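Local coordinates for protein putative tagatose-6-phosphate ketose/aldose isomerase (Escherichia coli, PDB 3C3J) that is of unknown function but belongs to the SIS family, with two SIS domains of parallel alpha/beta fold in each chain, at residues Arg55-Gly60 / His103-Ile108; Leu136-Asn141 / Phe157-Pro162; Trp224-Tyr229 / Leu271-Thr276; Thr276-Phe281 / Asn303-Val308. All coordinates share one frame; numbering follows the deposited sequence.

Interaction 1: residues Arg55-Gly60 / His103-Ile108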
# COMPACT_ATOMS: atom_id res chain seq x y z
N ARG A 55 3.82 -16.48 -13.44
CA ARG A 55 3.43 -15.33 -12.60
C ARG A 55 2.11 -14.78 -13.11
O ARG A 55 1.91 -14.66 -14.33
CB ARG A 55 4.50 -14.24 -12.63
CG ARG A 55 5.61 -14.41 -11.61
CD ARG A 55 6.30 -15.75 -11.67
NE ARG A 55 7.28 -15.89 -10.57
CZ ARG A 55 7.89 -17.03 -10.23
NH1 ARG A 55 7.66 -18.16 -10.89
NH2 ARG A 55 8.75 -17.04 -9.22
N ILE A 56 1.22 -14.43 -12.20
CA ILE A 56 -0.05 -13.82 -12.58
C ILE A 56 -0.09 -12.46 -11.88
O ILE A 56 -0.02 -12.40 -10.67
CB ILE A 56 -1.27 -14.67 -12.18
CG1 ILE A 56 -1.17 -16.12 -12.69
CG2 ILE A 56 -2.55 -14.01 -12.66
CD1 ILE A 56 -2.29 -17.00 -12.20
N ILE A 57 -0.18 -11.39 -12.65
CA ILE A 57 -0.22 -10.05 -12.08
C ILE A 57 -1.58 -9.44 -12.35
O ILE A 57 -2.02 -9.39 -13.49
CB ILE A 57 0.91 -9.15 -12.61
CG1 ILE A 57 2.25 -9.66 -12.11
CG2 ILE A 57 0.71 -7.67 -12.19
CD1 ILE A 57 3.49 -8.92 -12.64
N LEU A 58 -2.24 -8.97 -11.30
CA LEU A 58 -3.47 -8.20 -11.43
C LEU A 58 -3.09 -6.72 -11.46
O LEU A 58 -2.43 -6.23 -10.55
CB LEU A 58 -4.40 -8.47 -10.25
CG LEU A 58 -5.29 -9.69 -10.33
CD1 LEU A 58 -4.48 -10.98 -10.40
CD2 LEU A 58 -6.29 -9.69 -9.17
N THR A 59 -3.50 -6.01 -12.50
CA THR A 59 -3.10 -4.62 -12.65
C THR A 59 -4.27 -3.70 -13.04
O THR A 59 -5.14 -4.07 -13.84
CB THR A 59 -1.92 -4.49 -13.66
OG1 THR A 59 -1.33 -3.19 -13.52
CG2 THR A 59 -2.39 -4.72 -15.14
N GLY A 60 -4.28 -2.52 -12.45
CA GLY A 60 -5.22 -1.45 -12.78
C GLY A 60 -4.68 -0.14 -12.18
O GLY A 60 -3.69 -0.15 -11.43
N HIS A 103 10.34 -15.69 -16.37
CA HIS A 103 9.17 -16.53 -16.14
C HIS A 103 8.04 -16.14 -17.09
O HIS A 103 7.97 -14.99 -17.52
CB HIS A 103 8.62 -16.37 -14.72
CG HIS A 103 9.62 -16.64 -13.65
ND1 HIS A 103 10.26 -17.84 -13.51
CD2 HIS A 103 10.08 -15.85 -12.65
CE1 HIS A 103 11.09 -17.78 -12.49
NE2 HIS A 103 10.98 -16.59 -11.93
N PRO A 104 7.12 -17.09 -17.36
CA PRO A 104 5.95 -16.68 -18.10
C PRO A 104 5.09 -15.75 -17.23
O PRO A 104 5.20 -15.77 -16.00
CB PRO A 104 5.21 -18.00 -18.42
CG PRO A 104 6.16 -19.11 -18.04
CD PRO A 104 7.08 -18.52 -17.01
N LEU A 105 4.32 -14.90 -17.89
CA LEU A 105 3.42 -13.98 -17.21
C LEU A 105 2.01 -14.03 -17.80
O LEU A 105 1.84 -14.03 -19.02
CB LEU A 105 3.96 -12.55 -17.35
CG LEU A 105 3.09 -11.39 -16.86
CD1 LEU A 105 2.78 -11.48 -15.36
CD2 LEU A 105 3.72 -10.05 -17.18
N LEU A 106 1.01 -13.99 -16.93
CA LEU A 106 -0.36 -13.76 -17.31
C LEU A 106 -0.73 -12.43 -16.66
O LEU A 106 -0.73 -12.32 -15.43
CB LEU A 106 -1.29 -14.86 -16.80
CG LEU A 106 -2.79 -14.63 -17.03
CD1 LEU A 106 -3.12 -14.37 -18.52
CD2 LEU A 106 -3.65 -15.78 -16.44
N LEU A 107 -1.01 -11.43 -17.47
CA LEU A 107 -1.37 -10.10 -16.99
C LEU A 107 -2.88 -9.92 -17.05
O LEU A 107 -3.48 -9.98 -18.14
CB LEU A 107 -0.68 -9.00 -17.80
CG LEU A 107 -0.79 -7.57 -17.26
CD1 LEU A 107 -0.09 -7.45 -15.88
CD2 LEU A 107 -0.24 -6.56 -18.28
N ILE A 108 -3.48 -9.72 -15.88
CA ILE A 108 -4.92 -9.47 -15.78
C ILE A 108 -5.11 -7.95 -15.67
O ILE A 108 -4.75 -7.34 -14.67
CB ILE A 108 -5.53 -10.20 -14.59
CG1 ILE A 108 -5.27 -11.70 -14.70
CG2 ILE A 108 -7.05 -9.93 -14.52
CD1 ILE A 108 -5.34 -12.39 -13.39
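Two neighbouring parallel strands of the first SIS domain meet here, with Arg55, Ile56, Ile57 and Leu58 paired to Leu105, Leu106, Leu107 and Ile108. Five backbone hydrogen bonds zip them together, beginning with Arg55 N to Pro104 O at 3.0 Å and ending with Thr59 N to Ile108 O at 2.8 Å. At the N-terminal end of the ladder the guanidinium of Arg55 lies flat on the His103 imidazole, centres 3.6 Å apart and planes 7° from parallel. A bend at chi2 (54°) swings the arginine chain out past the start of its strand and over His103, which puts NH1 over the middle of the imidazole and CZ by CD2, while Arg55 NH1 also bonds Asn53 O. Glu52 of the second subunit packs on His103. The stack sits where two inner strands of a five-stranded parallel sheet begin; strand 55-59 lies between strands 82-85 and 105-111, the order expected of a SIS domain. Isoleucine and leucine side chains suit both buried faces. On one face Ile108 CD1 wedges between Ile56 CG2 at 3.3 Å and Leu58 CD1 at 3.4 Å, contacts tighter than usual. On the other, Ile57 spreads its branches: CG1 touches Leu105 CD1 at 3.8 Å, and CG2 touches Leu107 CD1. Thr59 adds its CG2 methyl to Leu107 CD1 at 3.6 Å; its OG1, anti to the backbone N, bonds Val86 O.

Interaction 2: residues Leu136-Asn141 / Phe157-Pro162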
# COMPACT_ATOMS: atom_id res chain seq x y z
N LEU A 136 -5.29 -11.34 -19.99
CA LEU A 136 -6.72 -11.45 -19.76
C LEU A 136 -7.25 -10.09 -19.29
O LEU A 136 -7.38 -9.84 -18.11
CB LEU A 136 -7.03 -12.51 -18.71
CG LEU A 136 -8.52 -12.92 -18.58
CD1 LEU A 136 -8.80 -14.10 -19.46
CD2 LEU A 136 -8.87 -13.24 -17.12
N PRO A 137 -7.52 -9.18 -20.24
CA PRO A 137 -8.18 -7.95 -19.83
C PRO A 137 -9.62 -8.19 -19.36
O PRO A 137 -10.35 -9.01 -19.94
CB PRO A 137 -8.15 -7.08 -21.08
CG PRO A 137 -7.25 -7.81 -22.04
CD PRO A 137 -7.25 -9.22 -21.68
N ILE A 138 -9.99 -7.49 -18.29
CA ILE A 138 -11.36 -7.51 -17.76
C ILE A 138 -11.78 -6.05 -17.81
O ILE A 138 -11.24 -5.20 -17.07
CB ILE A 138 -11.41 -8.11 -16.34
CG1 ILE A 138 -10.90 -9.55 -16.38
CG2 ILE A 138 -12.83 -8.04 -15.75
CD1 ILE A 138 -10.87 -10.32 -15.00
N THR A 139 -12.72 -5.76 -18.69
CA THR A 139 -13.00 -4.39 -19.10
C THR A 139 -14.50 -4.14 -19.41
O THR A 139 -15.24 -5.05 -19.76
CB THR A 139 -12.09 -4.02 -20.33
OG1 THR A 139 -12.27 -2.65 -20.70
CG2 THR A 139 -12.37 -4.93 -21.54
N CYS A 140 -14.92 -2.88 -19.27
CA CYS A 140 -16.32 -2.50 -19.43
C CYS A 140 -16.66 -1.84 -20.78
O CYS A 140 -17.82 -1.48 -20.99
CB CYS A 140 -16.77 -1.59 -18.26
SG CYS A 140 -16.43 -2.31 -16.61
N ASN A 141 -15.70 -1.74 -21.70
CA ASN A 141 -15.88 -1.05 -22.97
C ASN A 141 -15.45 -1.92 -24.16
O ASN A 141 -14.26 -2.18 -24.37
CB ASN A 141 -15.08 0.27 -22.95
CG ASN A 141 -15.31 1.14 -24.18
OD1 ASN A 141 -16.29 0.98 -24.89
ND2 ASN A 141 -14.41 2.11 -24.38
N PHE A 157 -7.09 -13.11 -24.06
CA PHE A 157 -8.51 -13.47 -24.03
C PHE A 157 -9.18 -12.39 -23.20
O PHE A 157 -8.90 -12.26 -22.03
CB PHE A 157 -8.71 -14.84 -23.38
CG PHE A 157 -10.14 -15.34 -23.39
CD1 PHE A 157 -10.51 -16.37 -24.25
CD2 PHE A 157 -11.10 -14.79 -22.55
CE1 PHE A 157 -11.82 -16.84 -24.27
CE2 PHE A 157 -12.42 -15.25 -22.57
CZ PHE A 157 -12.77 -16.27 -23.43
N ALA A 158 -10.06 -11.62 -23.81
CA ALA A 158 -10.67 -10.49 -23.13
C ALA A 158 -12.06 -10.84 -22.67
O ALA A 158 -12.84 -11.50 -23.37
CB ALA A 158 -10.73 -9.30 -24.02
N LEU A 159 -12.37 -10.37 -21.47
CA LEU A 159 -13.67 -10.58 -20.88
C LEU A 159 -14.38 -9.23 -20.74
O LEU A 159 -13.91 -8.32 -20.05
CB LEU A 159 -13.47 -11.28 -19.55
CG LEU A 159 -14.65 -11.71 -18.72
CD1 LEU A 159 -15.60 -12.60 -19.55
CD2 LEU A 159 -14.04 -12.46 -17.49
N LEU A 160 -15.52 -9.12 -21.39
CA LEU A 160 -16.30 -7.90 -21.38
C LEU A 160 -17.34 -7.91 -20.26
O LEU A 160 -18.07 -8.90 -20.09
CB LEU A 160 -17.00 -7.76 -22.74
CG LEU A 160 -17.67 -6.42 -23.05
CD1 LEU A 160 -16.67 -5.26 -23.07
CD2 LEU A 160 -18.43 -6.54 -24.41
N MSE A 161 -17.43 -6.81 -19.52
CA MSE A 161 -18.39 -6.71 -18.41
C MSE A 161 -19.75 -6.31 -19.00
O MSE A 161 -19.80 -5.85 -20.16
CB MSE A 161 -17.93 -5.67 -17.38
CG MSE A 161 -16.62 -5.98 -16.71
SE MSE A 161 -16.68 -7.66 -15.71
CE MSE A 161 -16.07 -8.99 -17.05
N PRO A 162 -20.85 -6.50 -18.24
CA PRO A 162 -22.15 -6.04 -18.74
C PRO A 162 -22.16 -4.53 -19.04
O PRO A 162 -21.48 -3.75 -18.38
CB PRO A 162 -23.12 -6.41 -17.62
CG PRO A 162 -22.39 -7.56 -16.89
CD PRO A 162 -20.98 -7.16 -16.93
O HOH W 1 -19.69 -3.58 -21.72
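Bends at chi2 (-61°) and chi3 (91°) fold the side chain of Met161, modelled as selenomethionine, back against segment 136-141, where its CE reaches Ile138 CG2 at 3.6 Å. Nearer the backbone, Met161 CG lies against Cys140 SG at 3.7 Å, a compact apolar contact suited to a buried sulfur. Leu136 has CG anti to its N (chi1 -169°), which carries CD1 alongside the Phe157 side chain, 3.9 Å from CD2. The backbones run parallel. Leu159 N donates to Pro137 O at 2.9 Å, Thr139 N to Leu159 O, and Met161 N to Thr139 O at 2.8 Å. The ladder cannot start one step earlier because Pro137 lacks an N-H: Phe157 O is buried with no hydrogen-bonding partner and meets instead the CA-H of Leu136, CA to O 3.2 Å. Beyond the strands a water bridges the two segments, donating to Cys140 O at 2.9 Å and to Met161 O at 2.8 Å. Strand 159-160 is the outermost strand of the sheet within this chain, beside strand 133-139, closing a beta-alpha-beta unit through helix 145-151, whose Ala150 packs on Pro137 and Ala158, while helices 23-49 and 174-187 pack against Leu159 and Met161.

Interaction 3: residues Trp224-Tyr229 / Leu271-Thr276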
# COMPACT_ATOMS: atom_id res chain seq x y z
N TRP A 224 -17.70 15.71 10.83
CA TRP A 224 -16.36 15.14 10.80
C TRP A 224 -15.52 15.81 9.71
O TRP A 224 -16.06 16.27 8.69
CB TRP A 224 -16.40 13.61 10.62
CG TRP A 224 -17.54 13.13 9.83
CD1 TRP A 224 -17.84 13.46 8.55
CD2 TRP A 224 -18.57 12.26 10.27
NE1 TRP A 224 -18.99 12.84 8.15
CE2 TRP A 224 -19.46 12.09 9.19
CE3 TRP A 224 -18.83 11.59 11.47
CZ2 TRP A 224 -20.59 11.28 9.27
CZ3 TRP A 224 -19.95 10.79 11.56
CH2 TRP A 224 -20.82 10.65 10.47
N LYS A 225 -14.22 15.88 9.96
CA LYS A 225 -13.22 16.42 9.05
C LYS A 225 -12.26 15.33 8.52
O LYS A 225 -11.49 15.57 7.58
CB LYS A 225 -12.35 17.43 9.79
CG LYS A 225 -13.13 18.63 10.33
CD LYS A 225 -13.40 19.65 9.26
CE LYS A 225 -13.80 21.01 9.88
NZ LYS A 225 -12.76 21.52 10.83
N ARG A 226 -12.25 14.19 9.18
CA ARG A 226 -11.40 13.06 8.77
C ARG A 226 -12.21 11.80 8.85
O ARG A 226 -13.03 11.63 9.76
CB ARG A 226 -10.18 12.92 9.67
CG ARG A 226 -9.31 14.18 9.73
CD ARG A 226 -8.12 14.02 10.65
NE ARG A 226 -7.19 15.15 10.52
CZ ARG A 226 -6.05 15.27 11.21
NH1 ARG A 226 -5.28 16.34 11.02
NH2 ARG A 226 -5.67 14.35 12.08
N ILE A 227 -11.99 10.93 7.87
CA ILE A 227 -12.53 9.60 7.92
C ILE A 227 -11.41 8.59 7.73
O ILE A 227 -10.52 8.79 6.91
CB ILE A 227 -13.68 9.39 6.89
CG1 ILE A 227 -14.26 7.98 7.04
CG2 ILE A 227 -13.22 9.64 5.47
CD1 ILE A 227 -15.62 7.82 6.38
N VAL A 228 -11.45 7.53 8.54
CA VAL A 228 -10.50 6.45 8.44
C VAL A 228 -11.26 5.15 8.30
O VAL A 228 -12.12 4.83 9.15
CB VAL A 228 -9.59 6.31 9.68
CG1 VAL A 228 -8.47 5.22 9.36
CG2 VAL A 228 -9.00 7.64 10.07
N TYR A 229 -10.94 4.40 7.24
CA TYR A 229 -11.44 3.04 7.10
C TYR A 229 -10.36 2.03 7.43
O TYR A 229 -9.22 2.18 6.96
CB TYR A 229 -11.94 2.79 5.67
CG TYR A 229 -13.23 3.48 5.30
CD1 TYR A 229 -14.47 2.89 5.57
CD2 TYR A 229 -13.22 4.69 4.60
CE1 TYR A 229 -15.67 3.51 5.19
CE2 TYR A 229 -14.39 5.31 4.22
CZ TYR A 229 -15.62 4.71 4.52
OH TYR A 229 -16.78 5.33 4.12
N LEU A 271 -3.58 10.14 13.91
CA LEU A 271 -4.52 10.95 13.16
C LEU A 271 -5.93 11.04 13.79
O LEU A 271 -6.70 11.93 13.47
CB LEU A 271 -4.53 10.50 11.69
CG LEU A 271 -5.37 9.31 11.30
CD1 LEU A 271 -6.79 9.78 11.10
CD2 LEU A 271 -4.78 8.64 10.02
N VAL A 272 -6.27 10.13 14.70
CA VAL A 272 -7.60 10.16 15.30
C VAL A 272 -7.77 11.38 16.22
O VAL A 272 -7.06 11.55 17.20
CB VAL A 272 -7.91 8.87 16.07
CG1 VAL A 272 -9.29 8.95 16.71
CG2 VAL A 272 -7.83 7.64 15.15
N ASP A 273 -8.70 12.25 15.85
CA ASP A 273 -9.05 13.40 16.70
C ASP A 273 -10.56 13.44 16.89
O ASP A 273 -11.28 12.53 16.43
CB ASP A 273 -8.49 14.70 16.11
CG ASP A 273 -9.09 15.08 14.74
OD1 ASP A 273 -10.22 14.67 14.39
OD2 ASP A 273 -8.44 15.84 14.01
N ASP A 274 -11.05 14.48 17.57
CA ASP A 274 -12.48 14.55 17.90
C ASP A 274 -13.36 15.02 16.73
O ASP A 274 -14.55 15.25 16.91
CB ASP A 274 -12.73 15.39 19.18
CG ASP A 274 -12.41 16.87 19.01
OD1 ASP A 274 -12.11 17.32 17.88
OD2 ASP A 274 -12.45 17.60 20.04
N GLU A 275 -12.77 15.16 15.54
CA GLU A 275 -13.51 15.38 14.31
C GLU A 275 -13.31 14.22 13.31
O GLU A 275 -13.55 14.38 12.13
CB GLU A 275 -13.04 16.66 13.66
CG GLU A 275 -13.29 17.90 14.51
CD GLU A 275 -12.72 19.12 13.86
OE1 GLU A 275 -11.49 19.15 13.58
OE2 GLU A 275 -13.49 20.05 13.59
N THR A 276 -12.89 13.06 13.83
CA THR A 276 -12.60 11.88 13.01
C THR A 276 -13.66 10.80 13.20
O THR A 276 -13.99 10.44 14.33
CB THR A 276 -11.23 11.24 13.38
OG1 THR A 276 -10.18 12.20 13.23
CG2 THR A 276 -10.95 10.00 12.52
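Glu275 O receives two backbone donors, Lys225 N at 2.7 Å and Arg226 N at 3.2 Å, where the loop entering strand 276-281 docks on the start of strand 226-231. That loop closes with a type I beta turn from Asp273 to Thr276, reinforced by an Asx turn, in the parallel sheet of the second SIS domain. Arg226, its chain extended from CG to NE, reaches along the loop. Arg226 NH2 donates to Leu271 O at 3.0 Å, on a carbonyl lone pair and within the guanidinium plane. Asp273 OD2 sits over one face of the guanidinium, 3.7 Å from Arg226 NH2, a long salt bridge of charge alone. NH2 also bonds Gly252 O of the second subunit, so this arginine joins loop, sheet and dimer interface. Nearer the solvent Lys225 and Glu275 run side by side, NZ meeting OE2 at 3.2 Å in a salt bridge, as long charged chains can where solvent is near. Deeper in, Val228 CG2 meets Leu271 CD1 at 3.2 Å, tighter than usual van der Waals contact. Asp273 braces the turn: its OD1 is gripped from opposite faces of the carboxylate by Glu275 N at 2.8 Å and Thr276 OG1 at 2.7 Å.

Interaction 4: residues Thr276-Phe281 / Asn303-Val308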
# COMPACT_ATOMS: atom_id res chain seq x y z
N THR A 276 -12.89 13.06 13.83
CA THR A 276 -12.60 11.88 13.01
C THR A 276 -13.66 10.80 13.20
O THR A 276 -13.99 10.44 14.33
CB THR A 276 -11.23 11.24 13.38
OG1 THR A 276 -10.18 12.20 13.23
CG2 THR A 276 -10.95 10.00 12.52
N LEU A 277 -14.16 10.30 12.07
CA LEU A 277 -14.96 9.09 11.99
C LEU A 277 -14.04 7.93 11.65
O LEU A 277 -13.31 8.00 10.68
CB LEU A 277 -15.99 9.19 10.85
CG LEU A 277 -16.78 7.93 10.43
CD1 LEU A 277 -17.61 7.33 11.56
CD2 LEU A 277 -17.69 8.25 9.25
N VAL A 278 -14.13 6.86 12.42
CA VAL A 278 -13.40 5.63 12.14
C VAL A 278 -14.41 4.54 11.84
O VAL A 278 -15.34 4.28 12.63
CB VAL A 278 -12.54 5.19 13.35
CG1 VAL A 278 -11.85 3.84 13.05
CG2 VAL A 278 -11.50 6.30 13.72
N VAL A 279 -14.25 3.88 10.69
CA VAL A 279 -15.11 2.75 10.31
C VAL A 279 -14.28 1.48 10.21
O VAL A 279 -13.28 1.44 9.49
CB VAL A 279 -15.87 3.03 8.99
CG1 VAL A 279 -16.78 1.84 8.63
CG2 VAL A 279 -16.64 4.35 9.07
N VAL A 280 -14.70 0.45 10.92
CA VAL A 280 -13.97 -0.81 10.97
C VAL A 280 -14.76 -1.89 10.26
O VAL A 280 -15.88 -2.22 10.66
CB VAL A 280 -13.67 -1.25 12.42
CG1 VAL A 280 -12.89 -2.58 12.43
CG2 VAL A 280 -12.90 -0.14 13.16
N PHE A 281 -14.16 -2.43 9.20
CA PHE A 281 -14.70 -3.58 8.48
C PHE A 281 -14.22 -4.87 9.19
O PHE A 281 -13.08 -5.31 9.02
CB PHE A 281 -14.20 -3.60 7.02
CG PHE A 281 -14.59 -2.39 6.17
CD1 PHE A 281 -15.68 -1.57 6.48
CD2 PHE A 281 -13.90 -2.14 5.00
CE1 PHE A 281 -16.00 -0.49 5.68
CE2 PHE A 281 -14.23 -1.09 4.17
CZ PHE A 281 -15.29 -0.27 4.49
N ASN A 303 -12.05 6.60 23.31
CA ASN A 303 -13.10 7.60 23.24
C ASN A 303 -12.59 8.95 22.69
O ASN A 303 -12.98 10.01 23.18
CB ASN A 303 -13.75 7.76 24.62
CG ASN A 303 -15.02 8.56 24.57
OD1 ASN A 303 -15.82 8.42 23.65
ND2 ASN A 303 -15.20 9.42 25.55
N GLN A 304 -11.72 8.92 21.69
CA GLN A 304 -11.20 10.18 21.18
C GLN A 304 -11.75 10.58 19.81
O GLN A 304 -11.81 11.77 19.49
CB GLN A 304 -9.67 10.22 21.26
CG GLN A 304 -8.89 9.60 20.14
CD GLN A 304 -7.50 9.11 20.59
OE1 GLN A 304 -7.20 9.10 21.80
NE2 GLN A 304 -6.66 8.70 19.63
N ALA A 305 -12.16 9.61 19.01
CA ALA A 305 -12.81 9.87 17.73
C ALA A 305 -14.18 10.52 17.94
O ALA A 305 -14.82 10.31 18.98
CB ALA A 305 -12.97 8.58 16.94
N MSE A 306 -14.63 11.31 16.97
CA MSE A 306 -16.01 11.78 16.95
C MSE A 306 -16.97 10.61 16.96
O MSE A 306 -17.99 10.66 17.63
CB MSE A 306 -16.28 12.63 15.71
CG MSE A 306 -17.71 13.21 15.62
SE MSE A 306 -17.87 14.51 14.13
CE MSE A 306 -17.25 16.14 15.08
N ARG A 307 -16.65 9.57 16.18
CA ARG A 307 -17.48 8.37 16.09
C ARG A 307 -16.66 7.17 15.62
O ARG A 307 -15.82 7.33 14.73
CB ARG A 307 -18.65 8.59 15.12
CG ARG A 307 -19.77 7.57 15.27
CD ARG A 307 -21.03 7.95 14.52
NE ARG A 307 -21.56 9.24 14.98
CZ ARG A 307 -22.50 9.96 14.37
NH1 ARG A 307 -23.07 9.53 13.25
NH2 ARG A 307 -22.87 11.14 14.88
N VAL A 308 -16.91 6.01 16.22
CA VAL A 308 -16.32 4.73 15.81
C VAL A 308 -17.46 3.80 15.43
O VAL A 308 -18.30 3.49 16.27
CB VAL A 308 -15.45 4.08 16.89
CG1 VAL A 308 -14.83 2.72 16.38
CG2 VAL A 308 -14.33 5.04 17.36
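Peptides, not rings, are the flat groups joining Thr276, Leu277 and Val278 to Ala305, Met306, Arg307 and Val308; the guanidinium of Arg307 leads away from the contact. The peptide between Arg307 and Val308 presents its oxygen, Arg307 O, to Val278 N in a hydrogen bond of 2.9 Å. The Thr276 carbonyl is held more loosely. Met306 N lies 2.9 Å from Thr276 O but at a poor N-H angle of 119°, and Arg307 N reaches that oxygen only at 3.4 Å, so both bonds are weak. Both point to one acceptor at a place where the register passes from Thr276 opposite Ala305 to Leu277 opposite Arg307. Ala305, small enough to sit close to the backbone, sets its CB 3.4 Å from Thr276 O and 4.2 Å from Val278 CG2. Val278 and Val308 pair on the same face, and such beta-branched residues suit a buried strand. On the other face Leu277, with CG anti to N (chi1 170°), leans its CD1 over the neighbouring strand to 3.6 Å from Arg307 O and 3.9 Å from Arg307 CB. Trp224 packs on Leu277 and Arg307 alike. The pairing closes the beta-alpha-beta crossover from strand 276-281 through helix 288-302 to strand 307-312, the repeating unit of the parallel sheet in a SIS domain.

In the fold
From the N terminus, interaction 1 closes the first long loop, bringing strand 105-111 back beside strand 55-59 after a chain excursion that includes strand 82-85. Interaction 2 then closes a shorter excursion at the edge of the same sheet. The two touch where Leu107 O probably bonds Leu136 N. In the second SIS domain interaction 3 closes an excursion that includes strand 255-259, and interaction 4 follows directly, sharing Thr276, with their centres about 7 Å apart. All four contacts run in series; none nests or crosses. The two pairs lie on opposite sides of the chain's centre, interactions 1 and 3 having centres about 37 Å apart, yet both of these touch the second subunit.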